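Local coordinates for protein metallocarboxypeptidase (Trypanosoma cruzi, PDB 3DWC) that probably removes single amino acids, other than proline, from the C-terminal end of peptides as an M32-family metallopeptidase, here with cobalt bound, at residues 99-104 with 139-144; 91-96 with 144-149. All blocks are in the same frame, centred on the assembly; numbering follows the deposited sequence.

Interaction 1: 99-104 with 139-144; sequences EEFVER and FREEGK
Arg104 and Glu141 join helix 99-122 to helix 125-147 through a salt bridge laid beside a buried phenylalanine. The guanidinium and the carboxylate cross with their planes 58° apart, and both bonds between them are weak. Arg104 NH1 comes within 2.7 Å of Glu141 OE1 but in a strongly bent hydrogen bond, while Arg104 NH2 reaches Glu141 OE2 at 3.3 Å. On its own helix the guanidinium turns back to Glu100, one turn earlier: Arg104 NH2 donates to the syn lone pair of Glu100 OE1 at 3.1 Å, and weaker bonds run from NE to OE1 and from NH2 to OE2. All three guanidinium nitrogens thus have carboxylate partners, though most of these bonds are weak, and the positive charge probably eases the mutual repulsion of two glutamates.

Phe101 packs beside this network. With CG anti to the backbone N (chi1 -177°), its ring reaches across to helix 125-147, where Glu141 passes along the ring edge, its carboxylate nearly perpendicular to the ring and OE1 3.5 Å from Phe101 CE1. Phe101 CZ meets the aliphatic root of Glu142, 3.6 Å from CB, and CD1 sits over the rim of one guanidinium face of Arg104. Glu142 is a buried residue whose carboxylate has partners outside the two segments, OE1 with Lys105 and OE2 with Arg146. Segments 99-104 and 139-144 run roughly antiparallel, at 149°, their axes approaching to 11.8 Å. Large side chains span that separation in an antiparallel helical hairpin, an aromatic residue filling its interior and a salt-bridge network bordering it, within the largely helical M32 carboxypeptidase fold.

Interaction 2: 91-96 with 144-149; sequences WELENL and KLRAGN
Leu96 and Arg146 mark the closest backbone approach of this contact, their CA atoms 6.0 Å apart where the end of helix 78-95 meets the last turn of helix 125-147. The compact part lies here, where leucine carbons are set against backbone oxygens. Leu96 CD2 rests 3.7 Å from the carbonyl oxygen of Arg146, and the CB and CG of Leu96 lie near the oxygen of Leu145.

Arg146 adds the second close approach by a longer reach. Its chain starts with CG anti to the carbonyl carbon and bends at chi3 (83°), which carries the guanidinium across Leu93 at about a right angle. Arg146 NH2 stands 2.8 Å from Leu93 O, with that oxygen at the guanidinium edge, yet the angle is too poor for a hydrogen bond. Attraction between the charged group and the carbonyl oxygen may still contribute, but the firm partner of this arginine is Glu142.

Elsewhere the fit is looser. Leu145 CB lies 4.1 Å from Leu96 O, so carbonyl oxygens of each segment face side-chain carbons of the other, and Leu93 CD2 comes no nearer than 4.1 Å to Arg146 NH2. Leu93, Leu96, Leu145 and Arg146 are all partly exposed, as expected of a surface contact. Beyond them helix 125-147 gives way to the exposed Gly148, which leaves helical geometry with positive phi (56°), and to exposed Asn149. Leu97 and Pro98, in the short connection between helices 78-95 and 99-122, pack against Leu145, while helix 154-162 lies against Arg146 through Ala157, Leu158 and Ile161.

Followed from the N terminus, the chain first passes 91-96 at the end of helix 78-95, then turns into helix 99-122, whose first residues supply 99-104. It returns along helix 125-147, reaching 139-144 and then 144-149. Interaction 1 therefore closes the inner loop, its nearest ends 35 positions apart, and interaction 2 encloses it at 48; the two nest without crossing. The contact centres are 10 Å apart. Phe101 CD1 lies 3.6 Å from Leu145 CD2, making the packing continuous. Together they set two consecutive helices, 78-95 and 99-122, against the C-terminal portion of helix 125-147.

Interaction 1: 99-104 with 139-144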
ATOM      1  N   GLU B  99      15.219  19.522 -17.924  1.00 46.49           N
ATOM      2  CA  GLU B  99      13.930  18.824 -17.975  1.00 46.74           C
ATOM      3  C   GLU B  99      13.637  18.276 -19.363  1.00 46.67           C
ATOM      4  O   GLU B  99      12.971  17.251 -19.506  1.00 46.64           O
ATOM      5  CB  GLU B  99      12.798  19.745 -17.511  1.00 46.71           C
ATOM      6  CG  GLU B  99      12.995  20.276 -16.086  1.00 47.11           C
ATOM      7  CD  GLU B  99      11.760  20.936 -15.512  1.00 47.15           C
ATOM      8  OE1 GLU B  99      11.652  20.981 -14.268  1.00 48.64           O
ATOM      9  OE2 GLU B  99      10.902  21.416 -16.291  1.00 47.35           O
ATOM     10  N   GLU B 100      14.159  18.969 -20.372  1.00 47.02           N
ATOM     11  CA  GLU B 100      14.092  18.545 -21.771  1.00 47.22           C
ATOM     12  C   GLU B 100      14.783  17.191 -21.957  1.00 47.17           C
ATOM     13  O   GLU B 100      14.233  16.283 -22.573  1.00 46.92           O
ATOM     14  CB  GLU B 100      14.713  19.637 -22.666  1.00 47.31           C
ATOM     15  CG  GLU B 100      14.808  19.316 -24.157  1.00 47.55           C
ATOM     16  CD  GLU B 100      15.959  18.368 -24.488  1.00 48.60           C
ATOM     17  OE1 GLU B 100      15.742  17.430 -25.291  1.00 48.56           O
ATOM     18  OE2 GLU B 100      17.070  18.554 -23.935  1.00 48.19           O
ATOM     19  N   PHE B 101      15.987  17.059 -21.410  1.00 47.50           N
ATOM     20  CA  PHE B 101      16.687  15.773 -21.411  1.00 47.68           C
ATOM     21  C   PHE B 101      15.897  14.717 -20.648  1.00 47.49           C
ATOM     22  O   PHE B 101      15.709  13.613 -21.132  1.00 46.75           O
ATOM     23  CB  PHE B 101      18.071  15.911 -20.785  1.00 47.82           C
ATOM     24  CG  PHE B 101      18.863  14.654 -20.825  1.00 48.11           C
ATOM     25  CD1 PHE B 101      19.756  14.420 -21.851  1.00 48.56           C
ATOM     26  CD2 PHE B 101      18.703  13.685 -19.846  1.00 48.64           C
ATOM     27  CE1 PHE B 101      20.489  13.251 -21.894  1.00 48.10           C
ATOM     28  CE2 PHE B 101      19.426  12.511 -19.896  1.00 48.56           C
ATOM     29  CZ  PHE B 101      20.322  12.300 -20.922  1.00 48.60           C
ATOM     30  N   VAL B 102      15.442  15.082 -19.451  1.00 47.89           N
ATOM     31  CA  VAL B 102      14.692  14.173 -18.586  1.00 48.44           C
ATOM     32  C   VAL B 102      13.475  13.550 -19.285  1.00 48.71           C
ATOM     33  O   VAL B 102      13.336  12.335 -19.283  1.00 48.34           O
ATOM     34  CB  VAL B 102      14.285  14.874 -17.251  1.00 48.53           C
ATOM     35  CG1 VAL B 102      13.210  14.092 -16.502  1.00 48.60           C
ATOM     36  CG2 VAL B 102      15.501  15.064 -16.374  1.00 48.24           C
ATOM     37  N   GLU B 103      12.614  14.379 -19.888  1.00 49.50           N
ATOM     38  CA  GLU B 103      11.428  13.874 -20.603  1.00 50.00           C
ATOM     39  C   GLU B 103      11.804  13.014 -21.800  1.00 50.16           C
ATOM     40  O   GLU B 103      11.159  12.001 -22.067  1.00 49.83           O
ATOM     41  CB  GLU B 103      10.497  15.018 -21.044  1.00 50.48           C
ATOM     42  CG  GLU B 103       9.215  15.127 -20.209  1.00 51.92           C
ATOM     43  CD  GLU B 103       8.179  14.052 -20.572  1.00 53.48           C
ATOM     44  OE1 GLU B 103       8.087  13.033 -19.852  1.00 53.56           O
ATOM     45  OE2 GLU B 103       7.460  14.223 -21.583  1.00 54.80           O
ATOM     46  N   ARG B 104      12.853  13.418 -22.508  1.00 50.66           N
ATOM     47  CA  ARG B 104      13.386  12.623 -23.616  1.00 51.04           C
ATOM     48  C   ARG B 104      13.889  11.247 -23.160  1.00 51.39           C
ATOM     49  O   ARG B 104      13.650  10.232 -23.828  1.00 51.06           O
ATOM     50  CB  ARG B 104      14.534  13.369 -24.288  1.00 51.04           C
ATOM     51  CG  ARG B 104      14.903  12.812 -25.660  1.00 51.28           C
ATOM     52  CD  ARG B 104      16.372  13.040 -25.998  1.00 51.73           C
ATOM     53  NE  ARG B 104      16.879  14.351 -25.587  1.00 51.41           N
ATOM     54  CZ  ARG B 104      18.119  14.775 -25.829  1.00 52.12           C
ATOM     55  NH1 ARG B 104      18.974  13.999 -26.491  1.00 52.56           N
ATOM     56  NH2 ARG B 104      18.506  15.986 -25.429  1.00 52.81           N
ATOM     57  N   PHE B 139      23.067   7.964 -22.935  1.00 51.76           N
ATOM     58  CA  PHE B 139      23.942   7.704 -21.777  1.00 51.47           C
ATOM     59  C   PHE B 139      25.198   8.529 -21.841  1.00 51.46           C
ATOM     60  O   PHE B 139      25.636   9.074 -20.817  1.00 51.84           O
ATOM     61  CB  PHE B 139      24.376   6.232 -21.711  1.00 51.49           C
ATOM     62  CG  PHE B 139      23.272   5.265 -21.434  1.00 51.24           C
ATOM     63  CD1 PHE B 139      23.285   4.014 -22.021  1.00 50.76           C
ATOM     64  CD2 PHE B 139      22.229   5.577 -20.550  1.00 53.37           C
ATOM     65  CE1 PHE B 139      22.289   3.105 -21.760  1.00 51.82           C
ATOM     66  CE2 PHE B 139      21.241   4.669 -20.284  1.00 51.02           C
ATOM     67  CZ  PHE B 139      21.261   3.440 -20.890  1.00 51.30           C
ATOM     68  N   ARG B 140      25.796   8.595 -23.033  1.00 51.63           N
ATOM     69  CA  ARG B 140      26.985   9.425 -23.257  1.00 51.81           C
ATOM     70  C   ARG B 140      26.671  10.886 -22.991  1.00 51.50           C
ATOM     71  O   ARG B 140      27.511  11.624 -22.456  1.00 51.47           O
ATOM     72  CB  ARG B 140      27.501   9.297 -24.693  1.00 52.34           C
ATOM     73  CG  ARG B 140      28.138   7.955 -25.050  1.00 53.49           C
ATOM     74  CD  ARG B 140      28.339   7.842 -26.566  1.00 53.45           C
ATOM     75  NE  ARG B 140      28.881   6.542 -26.976  1.00 54.35           N
ATOM     76  CZ  ARG B 140      29.047   6.161 -28.241  1.00 54.50           C
ATOM     77  NH1 ARG B 140      29.560   4.959 -28.518  1.00 54.97           N
ATOM     78  NH2 ARG B 140      28.698   6.970 -29.236  1.00 54.23           N
ATOM     79  N   GLU B 141      25.464  11.300 -23.385  1.00 51.04           N
ATOM     80  CA  GLU B 141      25.003  12.669 -23.173  1.00 50.61           C
ATOM     81  C   GLU B 141      24.708  12.881 -21.702  1.00 50.10           C
ATOM     82  O   GLU B 141      25.018  13.937 -21.140  1.00 49.68           O
ATOM     83  CB  GLU B 141      23.747  12.961 -23.995  1.00 50.65           C
ATOM     84  CG  GLU B 141      23.295  14.430 -23.920  1.00 50.69           C
ATOM     85  CD  GLU B 141      22.076  14.729 -24.780  1.00 50.42           C
ATOM     86  OE1 GLU B 141      21.394  13.774 -25.212  1.00 47.70           O
ATOM     87  OE2 GLU B 141      21.800  15.932 -25.006  1.00 51.32           O
ATOM     88  N   GLU B 142      24.100  11.871 -21.085  1.00 49.81           N
ATOM     89  CA  GLU B 142      23.844  11.899 -19.648  1.00 49.69           C
ATOM     90  C   GLU B 142      25.137  12.074 -18.842  1.00 49.17           C
ATOM     91  O   GLU B 142      25.230  12.980 -18.017  1.00 49.43           O
ATOM     92  CB  GLU B 142      23.078  10.653 -19.193  1.00 49.57           C
ATOM     93  CG  GLU B 142      22.582  10.776 -17.747  1.00 49.75           C
ATOM     94  CD  GLU B 142      21.596   9.693 -17.331  1.00 50.19           C
ATOM     95  OE1 GLU B 142      21.149   8.918 -18.197  1.00 47.41           O
ATOM     96  OE2 GLU B 142      21.268   9.622 -16.120  1.00 50.20           O
ATOM     97  N   GLY B 143      26.139  11.241 -19.112  1.00 49.05           N
ATOM     98  CA  GLY B 143      27.444  11.351 -18.447  1.00 48.74           C
ATOM     99  C   GLY B 143      27.997  12.755 -18.445  1.00 48.95           C
ATOM    100  O   GLY B 143      28.445  13.273 -17.402  1.00 49.43           O
ATOM    101  N   LYS B 144      27.978  13.395 -19.611  1.00 48.55           N
ATOM    102  CA  LYS B 144      28.495  14.754 -19.714  1.00 48.21           C
ATOM    103  C   LYS B 144      27.744  15.751 -18.809  1.00 47.67           C
ATOM    104  O   LYS B 144      28.361  16.578 -18.127  1.00 47.19           O
ATOM    105  CB  LYS B 144      28.475  15.218 -21.169  1.00 48.64           C
ATOM    106  CG  LYS B 144      29.616  14.661 -22.000  1.00 49.17           C
ATOM    107  CD  LYS B 144      29.617  15.260 -23.411  1.00 49.21           C
ATOM    108  CE  LYS B 144      30.591  14.531 -24.343  1.00 50.16           C
ATOM    109  NZ  LYS B 144      30.335  13.049 -24.402  1.00 50.10           N
TER

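Interaction 2: 91-96 with 144-149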
ATOM      1  N   TRP B  91      20.470  17.220  -4.314  1.00 35.69           N
ATOM      2  CA  TRP B  91      20.054  18.358  -5.133  1.00 35.90           C
ATOM      3  C   TRP B  91      20.722  18.319  -6.521  1.00 36.02           C
ATOM      4  O   TRP B  91      20.079  18.517  -7.549  1.00 34.78           O
ATOM      5  CB  TRP B  91      20.360  19.668  -4.389  1.00 37.28           C
ATOM      6  CG  TRP B  91      20.056  20.883  -5.186  1.00 37.06           C
ATOM      7  CD1 TRP B  91      18.881  21.575  -5.220  1.00 38.54           C
ATOM      8  CD2 TRP B  91      20.946  21.559  -6.074  1.00 37.93           C
ATOM      9  NE1 TRP B  91      18.987  22.637  -6.090  1.00 37.82           N
ATOM     10  CE2 TRP B  91      20.251  22.643  -6.618  1.00 37.66           C
ATOM     11  CE3 TRP B  91      22.278  21.349  -6.453  1.00 39.94           C
ATOM     12  CZ2 TRP B  91      20.838  23.508  -7.522  1.00 39.08           C
ATOM     13  CZ3 TRP B  91      22.846  22.194  -7.352  1.00 38.48           C
ATOM     14  CH2 TRP B  91      22.134  23.262  -7.876  1.00 39.38           C
ATOM     15  N   GLU B  92      22.019  18.045  -6.551  1.00 36.14           N
ATOM     16  CA  GLU B  92      22.734  17.931  -7.826  1.00 36.90           C
ATOM     17  C   GLU B  92      22.201  16.785  -8.682  1.00 36.77           C
ATOM     18  O   GLU B  92      22.108  16.891  -9.888  1.00 36.49           O
ATOM     19  CB  GLU B  92      24.238  17.779  -7.582  1.00 36.28           C
ATOM     20  CG  GLU B  92      24.900  19.082  -7.174  1.00 36.78           C
ATOM     21  CD  GLU B  92      26.371  18.947  -6.843  1.00 37.58           C
ATOM     22  OE1 GLU B  92      26.959  19.935  -6.353  1.00 37.84           O
ATOM     23  OE2 GLU B  92      26.943  17.862  -7.065  1.00 39.32           O
ATOM     24  N   LEU B  93      21.823  15.690  -8.048  1.00 38.24           N
ATOM     25  CA  LEU B  93      21.326  14.541  -8.782  1.00 38.74           C
ATOM     26  C   LEU B  93      20.024  14.843  -9.529  1.00 39.38           C
ATOM     27  O   LEU B  93      19.764  14.229 -10.561  1.00 39.36           O
ATOM     28  CB  LEU B  93      21.141  13.346  -7.849  1.00 38.92           C
ATOM     29  CG  LEU B  93      22.393  12.559  -7.434  1.00 40.82           C
ATOM     30  CD1 LEU B  93      22.144  11.635  -6.202  1.00 42.60           C
ATOM     31  CD2 LEU B  93      22.922  11.762  -8.617  1.00 42.81           C
ATOM     32  N   GLU B  94      19.191  15.741  -8.996  1.00 39.83           N
ATOM     33  CA  GLU B  94      17.930  16.115  -9.672  1.00 40.62           C
ATOM     34  C   GLU B  94      18.047  17.353 -10.535  1.00 40.84           C
ATOM     35  O   GLU B  94      17.247  17.565 -11.452  1.00 40.67           O
ATOM     36  CB  GLU B  94      16.791  16.345  -8.670  1.00 41.36           C
ATOM     37  CG  GLU B  94      15.896  15.107  -8.433  1.00 44.73           C
ATOM     38  CD  GLU B  94      15.112  14.644  -9.670  1.00 46.21           C
ATOM     39  OE1 GLU B  94      15.131  13.430  -9.925  1.00 52.61           O
ATOM     40  OE2 GLU B  94      14.475  15.450 -10.373  1.00 44.86           O
ATOM     41  N   ASN B  95      19.032  18.174 -10.240  1.00 41.00           N
ATOM     42  CA  ASN B  95      19.093  19.493 -10.825  1.00 42.13           C
ATOM     43  C   ASN B  95      20.004  19.580 -12.044  1.00 42.57           C
ATOM     44  O   ASN B  95      19.830  20.469 -12.862  1.00 42.63           O
ATOM     45  CB  ASN B  95      19.527  20.491  -9.743  1.00 41.34           C
ATOM     46  CG  ASN B  95      18.940  21.864  -9.946  1.00 42.67           C
ATOM     47  OD1 ASN B  95      17.727  22.068  -9.811  1.00 41.75           O
ATOM     48  ND2 ASN B  95      19.800  22.831 -10.254  1.00 42.69           N
ATOM     49  N   LEU B  96      20.980  18.679 -12.160  1.00 43.58           N
ATOM     50  CA  LEU B  96      22.002  18.778 -13.206  1.00 44.42           C
ATOM     51  C   LEU B  96      21.499  18.354 -14.591  1.00 44.77           C
ATOM     52  O   LEU B  96      22.118  18.671 -15.597  1.00 45.51           O
ATOM     53  CB  LEU B  96      23.273  17.987 -12.821  1.00 44.95           C
ATOM     54  CG  LEU B  96      24.475  18.749 -12.233  1.00 46.48           C
ATOM     55  CD1 LEU B  96      24.056  19.818 -11.210  1.00 49.42           C
ATOM     56  CD2 LEU B  96      25.498  17.787 -11.605  1.00 46.95           C
ATOM     57  N   LYS B 144      27.978  13.395 -19.611  1.00 48.55           N
ATOM     58  CA  LYS B 144      28.495  14.754 -19.714  1.00 48.21           C
ATOM     59  C   LYS B 144      27.744  15.751 -18.809  1.00 47.67           C
ATOM     60  O   LYS B 144      28.361  16.578 -18.127  1.00 47.19           O
ATOM     61  CB  LYS B 144      28.475  15.218 -21.169  1.00 48.64           C
ATOM     62  CG  LYS B 144      29.616  14.661 -22.000  1.00 49.17           C
ATOM     63  CD  LYS B 144      29.617  15.260 -23.411  1.00 49.21           C
ATOM     64  CE  LYS B 144      30.591  14.531 -24.343  1.00 50.16           C
ATOM     65  NZ  LYS B 144      30.335  13.049 -24.402  1.00 50.10           N
ATOM     66  N   LEU B 145      26.417  15.668 -18.818  1.00 47.15           N
ATOM     67  CA  LEU B 145      25.573  16.530 -17.982  1.00 46.71           C
ATOM     68  C   LEU B 145      25.886  16.317 -16.502  1.00 46.16           C
ATOM     69  O   LEU B 145      26.119  17.272 -15.765  1.00 45.76           O
ATOM     70  CB  LEU B 145      24.080  16.240 -18.256  1.00 46.88           C
ATOM     71  CG  LEU B 145      23.316  17.046 -19.327  1.00 47.08           C
ATOM     72  CD1 LEU B 145      24.233  17.891 -20.226  1.00 47.92           C
ATOM     73  CD2 LEU B 145      22.412  16.122 -20.156  1.00 46.58           C
ATOM     74  N   ARG B 146      25.899  15.054 -16.076  1.00 45.86           N
ATOM     75  CA  ARG B 146      26.185  14.722 -14.676  1.00 45.67           C
ATOM     76  C   ARG B 146      27.646  15.105 -14.333  1.00 45.51           C
ATOM     77  O   ARG B 146      27.928  15.603 -13.239  1.00 44.51           O
ATOM     78  CB  ARG B 146      25.876  13.245 -14.374  1.00 45.59           C
ATOM     79  CG  ARG B 146      24.647  12.690 -15.091  1.00 45.05           C
ATOM     80  CD  ARG B 146      23.967  11.548 -14.361  1.00 44.86           C
ATOM     81  NE  ARG B 146      23.084  12.084 -13.350  1.00 44.88           N
ATOM     82  CZ  ARG B 146      21.802  11.779 -13.174  1.00 44.07           C
ATOM     83  NH1 ARG B 146      21.190  10.884 -13.916  1.00 42.54           N
ATOM     84  NH2 ARG B 146      21.135  12.389 -12.216  1.00 43.60           N
ATOM     85  N   ALA B 147      28.555  14.937 -15.296  1.00 45.82           N
ATOM     86  CA  ALA B 147      29.955  15.379 -15.117  1.00 46.18           C
ATOM     87  C   ALA B 147      30.078  16.849 -14.740  1.00 46.54           C
ATOM     88  O   ALA B 147      30.996  17.225 -14.006  1.00 47.18           O
ATOM     89  CB  ALA B 147      30.780  15.098 -16.366  1.00 46.10           C
ATOM     90  N   GLY B 148      29.174  17.686 -15.247  1.00 46.97           N
ATOM     91  CA  GLY B 148      29.186  19.123 -14.925  1.00 46.85           C
ATOM     92  C   GLY B 148      30.513  19.782 -15.250  1.00 47.07           C
ATOM     93  O   GLY B 148      31.106  19.492 -16.290  1.00 46.86           O
ATOM     94  N   ASN B 149      30.968  20.666 -14.350  1.00 47.33           N
ATOM     95  CA  ASN B 149      32.260  21.347 -14.449  1.00 47.38           C
ATOM     96  C   ASN B 149      33.342  20.675 -13.592  1.00 47.53           C
ATOM     97  O   ASN B 149      34.170  21.351 -12.988  1.00 47.41           O
ATOM     98  CB  ASN B 149      32.119  22.818 -14.007  1.00 47.62           C
ATOM     99  CG  ASN B 149      31.450  23.703 -15.057  1.00 47.70           C
ATOM    100  OD1 ASN B 149      31.702  24.906 -15.108  1.00 47.79           O
ATOM    101  ND2 ASN B 149      30.597  23.113 -15.893  1.00 47.98           N
TER